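Side-chain contacts in cytoplasmic export protein 1 (Saccharomyces cerevisiae, PDB 3VWA), which binds tRNA and takes part in its nuclear export, perhaps passing aminoacylated tRNA from the export receptors to the translation machinery at the nuclear pore: residues G455-S458 / N459-T463; I521-E524 / E525-K529; S197-P201 / S202-K206. One frame throughout, in Å; residues are numbered along the deposited sequence.

Overall arrangement
Along the chain interaction 3 comes first, then interaction 1, then interaction 2. Interaction 3 lies in the turn that leaves helix 186-198. The other two lie near the end of the modelled chain: interaction 1 on helix 454-469, interaction 2 on helix 513-536, its residues 521-529 inside HEAT repeat 494-530. Their centres are about 19 Å apart and their nearest atoms about 8 Å, without touching; helix 493-504 packs against side chains of both. Interaction 3 is about 69 Å from interaction 1 and about 71 Å from interaction 2, centre to centre, so it belongs to the N-terminal kinase-like domain and the others to the HEAT-repeat part, within a piece of a longer protein.

Interaction 1 (G455-S458 / N459-T463)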
loop_
_atom_site.group_PDB
_atom_site.type_symbol
_atom_site.label_atom_id
_atom_site.label_comp_id
_atom_site.label_asym_id
_atom_site.label_seq_id
_atom_site.Cartn_x
_atom_site.Cartn_y
_atom_site.Cartn_z
ATOM N N GLY A 455 29.194 -4.191 -33.635
ATOM C CA GLY A 455 28.958 -4.366 -35.104
ATOM C C GLY A 455 27.467 -4.584 -35.395
ATOM O O GLY A 455 26.853 -3.919 -36.249
ATOM N N ASN A 456 26.867 -5.508 -34.662
ATOM C CA ASN A 456 25.496 -5.820 -34.956
ATOM C C ASN A 456 24.562 -4.728 -34.484
ATOM O O ASN A 456 23.560 -4.455 -35.109
ATOM C CB ASN A 456 25.072 -7.112 -34.308
ATOM C CG ASN A 456 23.758 -7.609 -34.866
ATOM O OD1 ASN A 456 22.783 -7.824 -34.128
ATOM N ND2 ASN A 456 23.720 -7.783 -36.189
ATOM N N ARG A 457 24.913 -4.093 -33.382
ATOM C CA ARG A 457 24.138 -2.938 -32.929
ATOM C C ARG A 457 24.067 -1.908 -34.046
ATOM O O ARG A 457 22.987 -1.348 -34.339
ATOM C CB ARG A 457 24.765 -2.354 -31.676
ATOM C CG ARG A 457 24.020 -1.212 -31.040
ATOM C CD ARG A 457 24.867 -0.686 -29.896
ATOM N NE ARG A 457 26.011 0.150 -30.341
ATOM C CZ ARG A 457 26.996 0.507 -29.525
ATOM N NH1 ARG A 457 26.958 0.086 -28.274
ATOM N NH2 ARG A 457 28.013 1.262 -29.950
ATOM N N SER A 458 25.243 -1.631 -34.625
ATOM C CA SER A 458 25.363 -0.759 -35.822
ATOM C C SER A 458 24.494 -1.188 -36.980
ATOM O O SER A 458 23.825 -0.348 -37.599
ATOM C CB SER A 458 26.818 -0.632 -36.294
ATOM O OG SER A 458 27.529 0.208 -35.399
ATOM N N ASN A 459 24.501 -2.478 -37.298
ATOM C CA ASN A 459 23.610 -2.998 -38.378
ATOM C C ASN A 459 22.133 -2.828 -38.068
ATOM O O ASN A 459 21.375 -2.451 -38.906
ATOM C CB ASN A 459 23.871 -4.496 -38.634
ATOM C CG ASN A 459 25.217 -4.734 -39.245
ATOM O OD1 ASN A 459 25.837 -3.791 -39.757
ATOM N ND2 ASN A 459 25.687 -5.994 -39.221
ATOM N N ILE A 460 21.752 -3.115 -36.843
ATOM C CA ILE A 460 20.418 -2.822 -36.364
ATOM C C ILE A 460 19.996 -1.364 -36.512
ATOM O O ILE A 460 18.898 -1.057 -36.997
ATOM C CB ILE A 460 20.314 -3.262 -34.901
ATOM C CG1 ILE A 460 20.336 -4.799 -34.847
ATOM C CG2 ILE A 460 19.091 -2.623 -34.231
ATOM C CD1 ILE A 460 20.475 -5.306 -33.427
ATOM N N LEU A 461 20.871 -0.458 -36.112
ATOM C CA LEU A 461 20.513 0.945 -36.226
ATOM C C LEU A 461 20.438 1.395 -37.683
ATOM O O LEU A 461 19.442 2.064 -38.094
ATOM C CB LEU A 461 21.496 1.830 -35.425
ATOM C CG LEU A 461 21.365 1.669 -33.895
ATOM C CD1 LEU A 461 22.534 2.275 -33.115
ATOM C CD2 LEU A 461 19.985 2.121 -33.373
ATOM N N ALA A 462 21.475 1.053 -38.465
ATOM C CA ALA A 462 21.521 1.516 -39.880
ATOM C C ALA A 462 20.304 1.043 -40.610
ATOM O O ALA A 462 19.702 1.814 -41.369
ATOM C CB ALA A 462 22.784 1.091 -40.626
ATOM N N THR A 463 19.941 -0.228 -40.392
ATOM C CA THR A 463 18.767 -0.809 -41.072
ATOM C C THR A 463 17.435 -0.116 -40.663
ATOM O O THR A 463 16.561 0.144 -41.492
ATOM C CB THR A 463 18.610 -2.321 -40.767
ATOM O OG1 THR A 463 19.840 -3.025 -41.013
ATOM C CG2 THR A 463 17.472 -2.927 -41.610
#
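Asn456 and Ile460, one helical turn apart, are joined through the backbone: Ile460 N donates to Asn456 O at 2.8 Å. The same i to i+4 pattern links Asn459 N to Gly455 O, Leu461 N to Arg457 O and Ala462 N to Ser458 O. A turn further on, Asn459 O is gripped by two donors: Thr463 N (3.0 Å) and Thr463 OG1 (2.7 Å) reach Asn459 O from opposite faces of its plane. Residues 455-463 lie near the start of helix 454-469, in the HEAT-repeat part of the protein. The buried Ser458 and Ala462 face helix 493-504. The polar ends turn to that neighbourhood too: Asn459 OD1 accepts from Lys499 NZ, and Arg457 NH2 bonds Leu490 O. In the van der Waals contacts, Asn456 holds CG anti to the backbone N (chi1 -167°) and turns its amide (chi2 -123°) so that OD1 comes to 3.5 Å from Ile460 CD1. The amide of Asn456 stands nearly perpendicular to that of Asn459 (86°), with Asn456 ND2 4.0 Å from Asn459 ND2. Leu461 CG rests 3.5 Å from Arg457 O, while its side chain also meets Phe491.

Interaction 2 (I521-E524 / E525-K529); sequences ILFE and EYLEK
Leu527 reaches back one turn over a face of the Phe523 ring. Leu527 CG sits over the ring centre, 4.2 Å above the plane of Phe523, with CD1 leaning toward the CD2-CE2 side. That CD1 stands 4.1 Å from the Phe523 ring centroid, 27° off the normal, a CH-pi contact, and comes nearest the ring at Phe523 CE2 (3.7 Å). Phe523 CG sits opposite its own backbone N (chi1 -165°), whereas Leu527 CG is anti to its own carbonyl carbon, and the two side chains meet aslant. Beneath them the backbone bond from Leu527 N to Phe523 O measures 2.8 Å. Leu522 and Tyr526 instead run alongside each other in the same direction: Leu522 CD2 touches Tyr526 CE2 at 3.6 Å. The tyrosine ring also presents its edge to a carbonyl, with Tyr526 CD2 3.5 Å from Leu522 O in the ring plane. This pair lies on the side of helix 513-536 that packs against helices 474-487 and 493-504, residues 521-529 belonging to HEAT repeat 494-530: Leu522 packs on Leu481 and Leu484, Tyr526 on Ile496, Ile500 and Ile504, and the hydroxyl of the buried Tyr526 bonds Leu484 O. Were Tyr526 replaced by an alanine, Leu484 O would probably lose its hydroxyl partner and a gap would open beside Leu522 CD2 and the isoleucines. Glu524 OE2 and Glu528 OE1, 4.6 Å apart, probably disfavour each other slightly; a long, weak ion pair of Glu524 OE1 with Lys520 NZ probably offsets part of this, which suggests that backbone bonds and apolar and CH-pi contacts, not the acidic groups, hold this turn together.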
loop_
_atom_site.group_PDB
_atom_site.type_symbol
_atom_site.label_atom_id
_atom_site.label_comp_id
_atom_site.label_asym_id
_atom_site.label_seq_id
_atom_site.Cartn_x
_atom_site.Cartn_y
_atom_site.Cartn_z
ATOM N N ILE A 521 22.224 19.318 -41.523
ATOM C CA ILE A 521 22.888 19.704 -40.300
ATOM C C ILE A 521 23.457 18.441 -39.645
ATOM O O ILE A 521 24.538 18.430 -39.141
ATOM C CB ILE A 521 21.924 20.484 -39.380
ATOM C CG1 ILE A 521 21.506 21.827 -40.017
ATOM C CG2 ILE A 521 22.581 20.750 -38.037
ATOM C CD1 ILE A 521 20.343 22.554 -39.285
ATOM N N LEU A 522 22.707 17.358 -39.709
ATOM C CA LEU A 522 23.111 16.083 -39.172
ATOM C C LEU A 522 24.317 15.536 -39.894
ATOM O O LEU A 522 25.316 15.141 -39.291
ATOM C CB LEU A 522 21.927 15.159 -39.404
ATOM C CG LEU A 522 21.617 13.978 -38.488
ATOM C CD1 LEU A 522 21.320 12.746 -39.335
ATOM C CD2 LEU A 522 22.542 13.730 -37.299
ATOM N N PHE A 523 24.214 15.506 -41.218
ATOM C CA PHE A 523 25.292 15.105 -42.088
ATOM C C PHE A 523 26.610 15.796 -41.785
ATOM O O PHE A 523 27.674 15.138 -41.734
ATOM C CB PHE A 523 24.872 15.449 -43.520
ATOM C CG PHE A 523 25.704 14.788 -44.587
ATOM C CD1 PHE A 523 25.934 13.401 -44.566
ATOM C CD2 PHE A 523 26.238 15.537 -45.644
ATOM C CE1 PHE A 523 26.692 12.780 -45.572
ATOM C CE2 PHE A 523 26.984 14.922 -46.649
ATOM C CZ PHE A 523 27.191 13.522 -46.635
ATOM N N GLU A 524 26.572 17.123 -41.640
ATOM C CA GLU A 524 27.815 17.885 -41.363
ATOM C C GLU A 524 28.431 17.456 -40.062
ATOM O O GLU A 524 29.651 17.337 -39.930
ATOM C CB GLU A 524 27.560 19.395 -41.196
ATOM C CG GLU A 524 26.638 20.007 -42.195
ATOM C CD GLU A 524 27.358 20.633 -43.349
ATOM O OE1 GLU A 524 26.891 21.713 -43.814
ATOM O OE2 GLU A 524 28.372 20.042 -43.788
ATOM N N GLU A 525 27.585 17.269 -39.063
ATOM C CA GLU A 525 28.113 16.859 -37.771
ATOM C C GLU A 525 28.803 15.455 -37.884
ATOM O O GLU A 525 29.854 15.213 -37.275
ATOM C CB GLU A 525 26.976 16.912 -36.742
ATOM C CG GLU A 525 27.345 16.339 -35.370
ATOM C CD GLU A 525 26.163 16.246 -34.417
ATOM O OE1 GLU A 525 26.405 15.730 -33.291
ATOM O OE2 GLU A 525 25.016 16.703 -34.765
ATOM N N TYR A 526 28.267 14.556 -38.726
ATOM C CA TYR A 526 28.905 13.234 -38.885
ATOM C C TYR A 526 30.182 13.339 -39.706
ATOM O O TYR A 526 31.159 12.648 -39.430
ATOM C CB TYR A 526 27.950 12.261 -39.595
ATOM C CG TYR A 526 27.077 11.434 -38.657
ATOM C CD1 TYR A 526 27.339 10.079 -38.455
ATOM C CD2 TYR A 526 25.974 11.997 -38.025
ATOM C CE1 TYR A 526 26.522 9.296 -37.607
ATOM C CE2 TYR A 526 25.139 11.248 -37.196
ATOM C CZ TYR A 526 25.391 9.890 -37.001
ATOM O OH TYR A 526 24.553 9.174 -36.175
ATOM N N LEU A 527 30.144 14.185 -40.738
ATOM C CA LEU A 527 31.316 14.545 -41.533
ATOM C C LEU A 527 32.450 15.118 -40.717
ATOM O O LEU A 527 33.636 14.794 -40.961
ATOM C CB LEU A 527 30.952 15.594 -42.605
ATOM C CG LEU A 527 30.117 15.080 -43.771
ATOM C CD1 LEU A 527 29.864 16.285 -44.674
ATOM C CD2 LEU A 527 30.864 13.948 -44.506
ATOM N N GLU A 528 32.081 16.000 -39.793
ATOM C CA GLU A 528 33.055 16.644 -38.889
ATOM C C GLU A 528 33.691 15.613 -38.006
ATOM O O GLU A 528 34.921 15.596 -37.827
ATOM C CB GLU A 528 32.370 17.707 -38.021
ATOM C CG GLU A 528 32.612 19.151 -38.455
ATOM C CD GLU A 528 31.356 19.892 -38.932
ATOM O OE1 GLU A 528 31.223 20.117 -40.168
ATOM O OE2 GLU A 528 30.506 20.269 -38.072
ATOM N N LYS A 529 32.864 14.705 -37.467
ATOM C CA LYS A 529 33.421 13.646 -36.640
ATOM C C LYS A 529 34.435 12.816 -37.424
ATOM O O LYS A 529 35.548 12.582 -36.951
ATOM C CB LYS A 529 32.329 12.818 -35.967
ATOM C CG LYS A 529 32.852 11.518 -35.378
ATOM C CD LYS A 529 31.931 10.959 -34.290
ATOM C CE LYS A 529 32.344 9.538 -33.941
ATOM N NZ LYS A 529 31.451 9.118 -32.811
#

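Interaction 3 (S197-P201 / S202-K206)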
loop_
_atom_site.group_PDB
_atom_site.type_symbol
_atom_site.label_atom_id
_atom_site.label_comp_id
_atom_site.label_asym_id
_atom_site.label_seq_id
_atom_site.Cartn_x
_atom_site.Cartn_y
_atom_site.Cartn_z
ATOM N N SER A 197 -7.727 14.179 24.310
ATOM C CA SER A 197 -6.338 14.019 23.852
ATOM C C SER A 197 -6.282 13.676 22.358
ATOM O O SER A 197 -5.331 14.042 21.684
ATOM C CB SER A 197 -5.569 12.953 24.644
ATOM O OG SER A 197 -5.889 12.993 26.019
ATOM N N LEU A 198 -7.295 12.969 21.858
ATOM C CA LEU A 198 -7.374 12.612 20.441
ATOM C C LEU A 198 -7.671 13.804 19.554
ATOM O O LEU A 198 -7.160 13.880 18.435
ATOM C CB LEU A 198 -8.454 11.539 20.217
ATOM C CG LEU A 198 -7.976 10.136 20.649
ATOM C CD1 LEU A 198 -9.081 9.121 20.891
ATOM C CD2 LEU A 198 -6.965 9.582 19.642
HETATM N N MSE A 199 -8.486 14.738 20.062
HETATM C CA MSE A 199 -9.079 15.798 19.255
HETATM C C MSE A 199 -8.890 17.095 19.996
HETATM O O MSE A 199 -9.584 17.324 20.992
HETATM C CB MSE A 199 -10.586 15.524 19.244
HETATM C CG MSE A 199 -11.284 15.519 17.893
HETATM SE SE MSE A 199 -12.847 14.280 17.945
HETATM C CE MSE A 199 -12.734 13.844 16.043
ATOM N N ALA A 200 -7.955 17.945 19.548
ATOM C CA ALA A 200 -7.767 19.306 20.116
ATOM C C ALA A 200 -9.051 20.190 20.031
ATOM O O ALA A 200 -9.829 20.059 19.074
ATOM C CB ALA A 200 -6.567 20.000 19.457
ATOM N N PRO A 201 -9.285 21.079 21.032
ATOM C CA PRO A 201 -10.548 21.867 21.127
ATOM C C PRO A 201 -11.006 22.632 19.873
ATOM O O PRO A 201 -12.194 22.956 19.770
ATOM C CB PRO A 201 -10.272 22.840 22.283
ATOM C CG PRO A 201 -9.308 22.098 23.154
ATOM C CD PRO A 201 -8.416 21.327 22.205
ATOM N N SER A 202 -10.085 22.918 18.947
ATOM C CA SER A 202 -10.446 23.480 17.633
ATOM C C SER A 202 -10.770 22.427 16.545
ATOM O O SER A 202 -11.198 22.780 15.445
ATOM C CB SER A 202 -9.387 24.484 17.147
ATOM O OG SER A 202 -9.766 25.823 17.481
ATOM N N CYS A 203 -10.568 21.145 16.866
ATOM C CA CYS A 203 -10.917 20.028 15.974
ATOM C C CYS A 203 -12.066 19.134 16.489
ATOM O O CYS A 203 -12.495 18.214 15.800
ATOM C CB CYS A 203 -9.673 19.182 15.657
ATOM S SG CYS A 203 -8.751 19.756 14.202
ATOM N N LEU A 204 -12.551 19.420 17.696
ATOM C CA LEU A 204 -13.652 18.698 18.311
ATOM C C LEU A 204 -14.952 19.204 17.711
ATOM O O LEU A 204 -15.158 20.393 17.603
ATOM C CB LEU A 204 -13.654 18.940 19.830
ATOM C CG LEU A 204 -14.208 18.012 20.926
ATOM C CD1 LEU A 204 -15.726 18.087 21.103
ATOM C CD2 LEU A 204 -13.751 16.567 20.765
ATOM N N PRO A 205 -15.838 18.294 17.307
ATOM C CA PRO A 205 -17.082 18.714 16.710
ATOM C C PRO A 205 -17.833 19.623 17.679
ATOM O O PRO A 205 -17.898 19.335 18.881
ATOM C CB PRO A 205 -17.845 17.394 16.520
ATOM C CG PRO A 205 -16.776 16.367 16.371
ATOM C CD PRO A 205 -15.689 16.822 17.315
ATOM N N LYS A 206 -18.405 20.692 17.138
ATOM C CA LYS A 206 -19.246 21.629 17.892
ATOM C C LYS A 206 -20.333 20.853 18.603
ATOM O O LYS A 206 -20.518 21.013 19.810
ATOM C CB LYS A 206 -19.868 22.656 16.940
ATOM C CG LYS A 206 -19.041 23.908 16.701
ATOM C CD LYS A 206 -17.540 23.639 16.622
ATOM C CE LYS A 206 -16.731 24.815 17.164
ATOM N NZ LYS A 206 -17.319 25.374 18.423
#
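Ala200 O accepts from Cys203 N at 2.6 Å, the short bond that closes a type I beta turn over Pro201 and Ser202. The donor lies well above the carbonyl plane, 36° out of it. A second, weak bond reaches the same oxygen from Leu204 N at 3.1 Å, its N-H bent to 122°, so Ala200 O holds two successive amides of the outgoing chain. The turn follows helix 186-198 in the kinase-like domain: Met199 is the first residue to leave helical geometry, and the chain reverses here before running on toward helix 209-216. Inside the reversal Met199, a selenomethionine in this crystal, and Leu204 pack with their side chains roughly perpendicular. A chi1 of -153° turns Leu204 CG beside its carbonyl carbon and brings CD2 to 3.7 Å from Met199 CB and equally close to Met199 SE. The Met199 chain, extended beyond CG, also passes Cys203 O, with its CG at 3.6 Å. Outside the turn it packs against Val109, Glu110 and Ile113 of helix 106-122, so the buried Met199 joins that helix to the turn. At the far end of the contact Met199 SE meets the proline ring, 3.9 Å from Pro205 CD.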